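Local coordinates for Iron(III) ABC transporter, periplasmic iron-compound-binding protein (Vibrio cholerae, PDB 5GGY) that probably binds iron(III)-siderophore complexes such as the Desferal complex in the periplasm and passes them to an ABC importer, at residues Q36-P41 with A74-D79; V220-F223 with E228-K231. One frame throughout, in Å; residues are numbered along the deposited sequence.

Contact 1 of 2, residues Q36-P41 with A74-D79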
loop_
_atom_site.group_PDB
_atom_site.type_symbol
_atom_site.label_atom_id
_atom_site.label_comp_id
_atom_site.label_asym_id
_atom_site.label_seq_id
_atom_site.Cartn_x
_atom_site.Cartn_y
_atom_site.Cartn_z
ATOM N N GLN A 36 -21.516 -4.556 -8.111
ATOM C CA GLN A 36 -22.760 -3.840 -7.839
ATOM C C GLN A 36 -23.669 -4.648 -6.919
ATOM O O GLN A 36 -24.180 -5.700 -7.309
ATOM C CB GLN A 36 -23.498 -3.506 -9.138
ATOM C CG GLN A 36 -22.852 -2.417 -9.970
ATOM C CD GLN A 36 -23.769 -1.899 -11.062
ATOM O OE1 GLN A 36 -24.898 -2.365 -11.218
ATOM N NE2 GLN A 36 -23.287 -0.924 -11.822
ATOM N N PRO A 37 -23.869 -4.160 -5.685
ATOM C CA PRO A 37 -24.735 -4.842 -4.719
ATOM C C PRO A 37 -26.208 -4.668 -5.064
ATOM O O PRO A 37 -26.575 -3.654 -5.659
ATOM C CB PRO A 37 -24.397 -4.148 -3.399
ATOM C CG PRO A 37 -24.009 -2.776 -3.804
ATOM C CD PRO A 37 -23.313 -2.909 -5.136
ATOM N N VAL A 38 -27.037 -5.640 -4.702
ATOM C CA VAL A 38 -28.467 -5.543 -4.961
ATOM C C VAL A 38 -29.169 -4.824 -3.812
ATOM O O VAL A 38 -30.308 -4.377 -3.952
ATOM C CB VAL A 38 -29.105 -6.933 -5.172
ATOM C CG1 VAL A 38 -28.387 -7.686 -6.282
ATOM C CG2 VAL A 38 -29.085 -7.735 -3.880
ATOM N N GLY A 39 -28.476 -4.704 -2.682
ATOM C CA GLY A 39 -29.034 -4.058 -1.507
ATOM C C GLY A 39 -28.003 -3.291 -0.698
ATOM O O GLY A 39 -26.916 -3.797 -0.411
ATOM N N ALA A 40 -28.353 -2.061 -0.331
ATOM C CA ALA A 40 -27.465 -1.185 0.426
ATOM C C ALA A 40 -28.294 -0.242 1.295
ATOM O O ALA A 40 -29.451 0.033 0.973
ATOM C CB ALA A 40 -26.556 -0.402 -0.518
ATOM N N PRO A 41 -27.716 0.245 2.407
ATOM C CA PRO A 41 -28.494 1.061 3.344
ATOM C C PRO A 41 -28.402 2.571 3.108
ATOM O O PRO A 41 -27.364 3.061 2.660
ATOM C CB PRO A 41 -27.875 0.698 4.692
ATOM C CG PRO A 41 -26.432 0.470 4.363
ATOM C CD PRO A 41 -26.391 -0.097 2.957
ATOM N N ALA A 74 -34.318 -10.388 2.418
ATOM C CA ALA A 74 -34.671 -11.751 2.036
ATOM C C ALA A 74 -35.341 -11.787 0.667
ATOM O O ALA A 74 -35.085 -12.685 -0.135
ATOM C CB ALA A 74 -35.578 -12.377 3.086
ATOM N N ALA A 75 -36.191 -10.799 0.403
ATOM C CA ALA A 75 -36.906 -10.708 -0.868
ATOM C C ALA A 75 -35.956 -10.503 -2.043
ATOM O O ALA A 75 -36.275 -10.855 -3.178
ATOM C CB ALA A 75 -37.926 -9.580 -0.820
ATOM N N LEU A 76 -34.790 -9.927 -1.766
ATOM C CA LEU A 76 -33.793 -9.686 -2.804
ATOM C C LEU A 76 -33.022 -10.957 -3.142
ATOM O O LEU A 76 -32.318 -11.011 -4.151
ATOM C CB LEU A 76 -32.822 -8.584 -2.372
ATOM C CG LEU A 76 -33.360 -7.152 -2.380
ATOM C CD1 LEU A 76 -32.311 -6.175 -1.869
ATOM C CD2 LEU A 76 -33.811 -6.768 -3.779
ATOM N N LYS A 77 -33.163 -11.968 -2.288
ATOM C CA LYS A 77 -32.510 -13.264 -2.468
ATOM C C LYS A 77 -31.006 -13.161 -2.719
ATOM O O LYS A 77 -30.527 -13.557 -3.783
ATOM C CB LYS A 77 -33.169 -14.026 -3.620
ATOM C CG LYS A 77 -34.441 -14.750 -3.222
ATOM C CD LYS A 77 -35.375 -14.920 -4.406
ATOM C CE LYS A 77 -36.411 -15.996 -4.135
ATOM N NZ LYS A 77 -36.935 -15.926 -2.746
ATOM N N PRO A 78 -30.250 -12.638 -1.738
ATOM C CA PRO A 78 -28.806 -12.509 -1.952
ATOM C C PRO A 78 -28.088 -13.845 -1.826
ATOM O O PRO A 78 -28.693 -14.840 -1.425
ATOM C CB PRO A 78 -28.378 -11.557 -0.836
ATOM C CG PRO A 78 -29.324 -11.867 0.275
ATOM C CD PRO A 78 -30.645 -12.203 -0.385
ATOM N N ASP A 79 -26.807 -13.857 -2.174
ATOM C CA ASP A 79 -25.970 -15.031 -1.991
ATOM C C ASP A 79 -25.089 -14.833 -0.761
ATOM O O ASP A 79 -24.784 -15.782 -0.038
ATOM C CB ASP A 79 -25.114 -15.284 -3.236
ATOM C CG ASP A 79 -25.947 -15.468 -4.491
ATOM O OD1 ASP A 79 -26.910 -16.259 -4.454
ATOM O OD2 ASP A 79 -25.641 -14.816 -5.511
#
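Leu76 turns CG beside its own backbone N (chi1 -73°), and with CD1 anti to CA (chi2 177°) the side chain reaches in extended form toward Val38 and Gly39. Val38 has chi1 near -55°, which sets CG2 between its backbone N and carbonyl carbon. From there CG2 meets the flank of the leucine and lies 4.1 Å from Leu76 CD1. It is equally close to the root of that side chain, at 4.1 Å from Leu76 CB. The two side chains therefore run alongside each other in opposite directions.

The end of the leucine passes beyond the valine to the backbone. Leu76 CD1 is 3.4 Å from Val38 O, a van der Waals touch of a methyl on a carbonyl oxygen. The same methyl is 3.9 Å from Gly39 CA, where no side chain intervenes. CD1 thus rests where valine gives way to glycine.

Leu76 lies near the C-terminal end of helix 70-75. A backbone hydrogen bond runs from Lys77 N to Ala74 O, 3.0 Å long. Lys77 then takes positive phi, and the chain heads for strand 80-83. On the other side, Val38 lies beside Gly39 of the short strand 39-40, which pairs in parallel with strand 60-61. Val20 touches the side chains of both Val38 and Pro78, so strand 19-21 serves as common ground for the two segments.

The contact belongs to the first part of the periplasmic binding protein fold. It joins the chain near the end of helix 70-75 to strand 39-40, whose backbone also bonds to Val21. Between the two segments the contact is van der Waals only: one leucine methyl lies on a valine methyl and on the backbone at Val38 O and Gly39 CA, so it depends on shape more than on direction.

Contact 2 of 2, residues V220-F223 with E228-K231; sequences VLYF and EEKK
Tyr222 and Glu229 supply the whole of this contact, burying almost equal areas against each other. Tyr222 OH gives its proton to Glu229 OE2 in a very short hydrogen bond of 2.5 Å. The exact length is doubtful at this resolution, but the pairing is plain. The bond leaves the phenol at about 116° (CZ-OH-OE2), close to the normal bend of a hydroxyl.

The tyrosine owes its reach to chi1 of 62°, which puts CG between the backbone N and the carbonyl carbon and sends the ring out from the strand. The glutamate has CG on the far side from its backbone N and runs extended from there. The two side chains cross at about a right angle. The carboxylate comes to the edge of the ring, with CD in the ring plane, yet its own plane is turned 74° from that of the ring. The aliphatic part also touches: Glu229 CG is 3.7 Å from Tyr222 CE1.

Ser251 of the neighbouring strand 249-252 touches both side chains, and Phe167 packs edge-to-face with the tyrosine ring. The phenol proton would be expected to temper the negative charge of this partly buried carboxylate.

Glu229 opens helix 229-234, with Glu228 at the N-cap. Strand 219-223 leads through a five-residue loop, 224-228, into this helix. The bond thus ties the strand to the first turn of the first helix in a beta-alpha-beta crossover, in which three short helices lead on to the parallel strand 249-252 of the same mixed sheet, an element typical of the alpha/beta lobes of periplasmic binding proteins.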
loop_
_atom_site.group_PDB
_atom_site.type_symbol
_atom_site.label_atom_id
_atom_site.label_comp_id
_atom_site.label_asym_id
_atom_site.label_seq_id
_atom_site.Cartn_x
_atom_site.Cartn_y
_atom_site.Cartn_z
ATOM N N VAL A 220 -6.766 24.107 10.823
ATOM C CA VAL A 220 -7.920 23.336 11.265
ATOM C C VAL A 220 -8.839 23.023 10.090
ATOM O O VAL A 220 -9.307 23.925 9.396
ATOM C CB VAL A 220 -8.718 24.090 12.348
ATOM C CG1 VAL A 220 -10.078 23.444 12.565
ATOM C CG2 VAL A 220 -7.925 24.145 13.641
ATOM N N LEU A 221 -9.088 21.738 9.865
ATOM C CA LEU A 221 -9.963 21.302 8.780
ATOM C C LEU A 221 -11.196 20.587 9.326
ATOM O O LEU A 221 -11.078 19.693 10.165
ATOM C CB LEU A 221 -9.205 20.380 7.818
ATOM C CG LEU A 221 -8.009 20.977 7.072
ATOM C CD1 LEU A 221 -7.326 19.921 6.218
ATOM C CD2 LEU A 221 -8.447 22.155 6.220
ATOM N N TYR A 222 -12.376 20.981 8.853
ATOM C CA TYR A 222 -13.609 20.315 9.264
ATOM C C TYR A 222 -14.394 19.799 8.060
ATOM O O TYR A 222 -14.531 20.489 7.049
ATOM C CB TYR A 222 -14.480 21.247 10.117
ATOM C CG TYR A 222 -14.957 22.507 9.424
ATOM C CD1 TYR A 222 -16.189 22.546 8.779
ATOM C CD2 TYR A 222 -14.186 23.662 9.432
ATOM C CE1 TYR A 222 -16.630 23.694 8.152
ATOM C CE2 TYR A 222 -14.620 24.817 8.807
ATOM C CZ TYR A 222 -15.842 24.827 8.169
ATOM O OH TYR A 222 -16.277 25.973 7.545
ATOM N N PHE A 223 -14.910 18.580 8.182
ATOM C CA PHE A 223 -15.575 17.907 7.071
ATOM C C PHE A 223 -17.027 18.334 6.891
ATOM O O PHE A 223 -17.786 18.433 7.854
ATOM C CB PHE A 223 -15.519 16.386 7.255
ATOM C CG PHE A 223 -14.137 15.809 7.163
ATOM C CD1 PHE A 223 -13.465 15.786 5.956
ATOM C CD2 PHE A 223 -13.521 15.268 8.276
ATOM C CE1 PHE A 223 -12.199 15.251 5.865
ATOM C CE2 PHE A 223 -12.258 14.729 8.191
ATOM C CZ PHE A 223 -11.592 14.722 6.985
ATOM N N GLU A 228 -25.025 23.592 10.460
ATOM C CA GLU A 228 -24.916 24.849 11.195
ATOM C C GLU A 228 -23.530 25.470 11.063
ATOM O O GLU A 228 -23.010 26.057 12.007
ATOM C CB GLU A 228 -25.253 24.627 12.667
ATOM C CG GLU A 228 -26.233 23.484 12.889
ATOM C CD GLU A 228 -27.232 23.773 13.989
ATOM O OE1 GLU A 228 -28.270 24.398 13.691
ATOM O OE2 GLU A 228 -26.991 23.369 15.148
ATOM N N GLU A 229 -22.942 25.339 9.880
ATOM C CA GLU A 229 -21.607 25.869 9.616
ATOM C C GLU A 229 -21.576 27.389 9.734
ATOM O O GLU A 229 -20.672 27.953 10.350
ATOM C CB GLU A 229 -21.125 25.453 8.225
ATOM C CG GLU A 229 -19.686 25.855 7.931
ATOM C CD GLU A 229 -19.398 25.945 6.443
ATOM O OE1 GLU A 229 -20.332 26.249 5.669
ATOM O OE2 GLU A 229 -18.235 25.715 6.047
ATOM N N LYS A 230 -22.570 28.036 9.133
ATOM C CA LYS A 230 -22.694 29.490 9.160
ATOM C C LYS A 230 -22.794 30.004 10.588
ATOM O O LYS A 230 -22.188 31.012 10.936
ATOM C CB LYS A 230 -23.919 29.927 8.356
ATOM C CG LYS A 230 -24.225 31.412 8.407
ATOM C CD LYS A 230 -25.648 31.656 8.886
ATOM C CE LYS A 230 -26.078 33.089 8.623
ATOM N NZ LYS A 230 -26.993 33.603 9.682
ATOM N N LYS A 231 -23.557 29.294 11.412
ATOM C CA LYS A 231 -23.752 29.683 12.803
ATOM C C LYS A 231 -22.439 29.651 13.578
ATOM O O LYS A 231 -22.166 30.540 14.389
ATOM C CB LYS A 231 -24.777 28.775 13.487
ATOM C CG LYS A 231 -25.018 29.145 14.937
ATOM C CD LYS A 231 -26.100 28.289 15.576
ATOM C CE LYS A 231 -26.413 28.807 16.972
ATOM N NZ LYS A 231 -27.075 27.796 17.843
#

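Contact 1 and contact 2 lie on opposite sides of the chain's centre, with their own centres 36 Å apart and nearest atoms about 18 Å apart. They share no strand or helix. Contact 1 falls before the long helix 130-154 and contact 2 after it, consistent with the two lobes of this family. Each is partly buried: contact 1 has one buried residue of three that touch, contact 2 one of two. Contact 1 sits farther out, 23 Å from the chain centre against 17 Å. There a leucine near the end of a helix lies on a valine and on the strand backbone by van der Waals contact. In contact 2 a strand of the larger sheet meets a helix start through one directed polar bond.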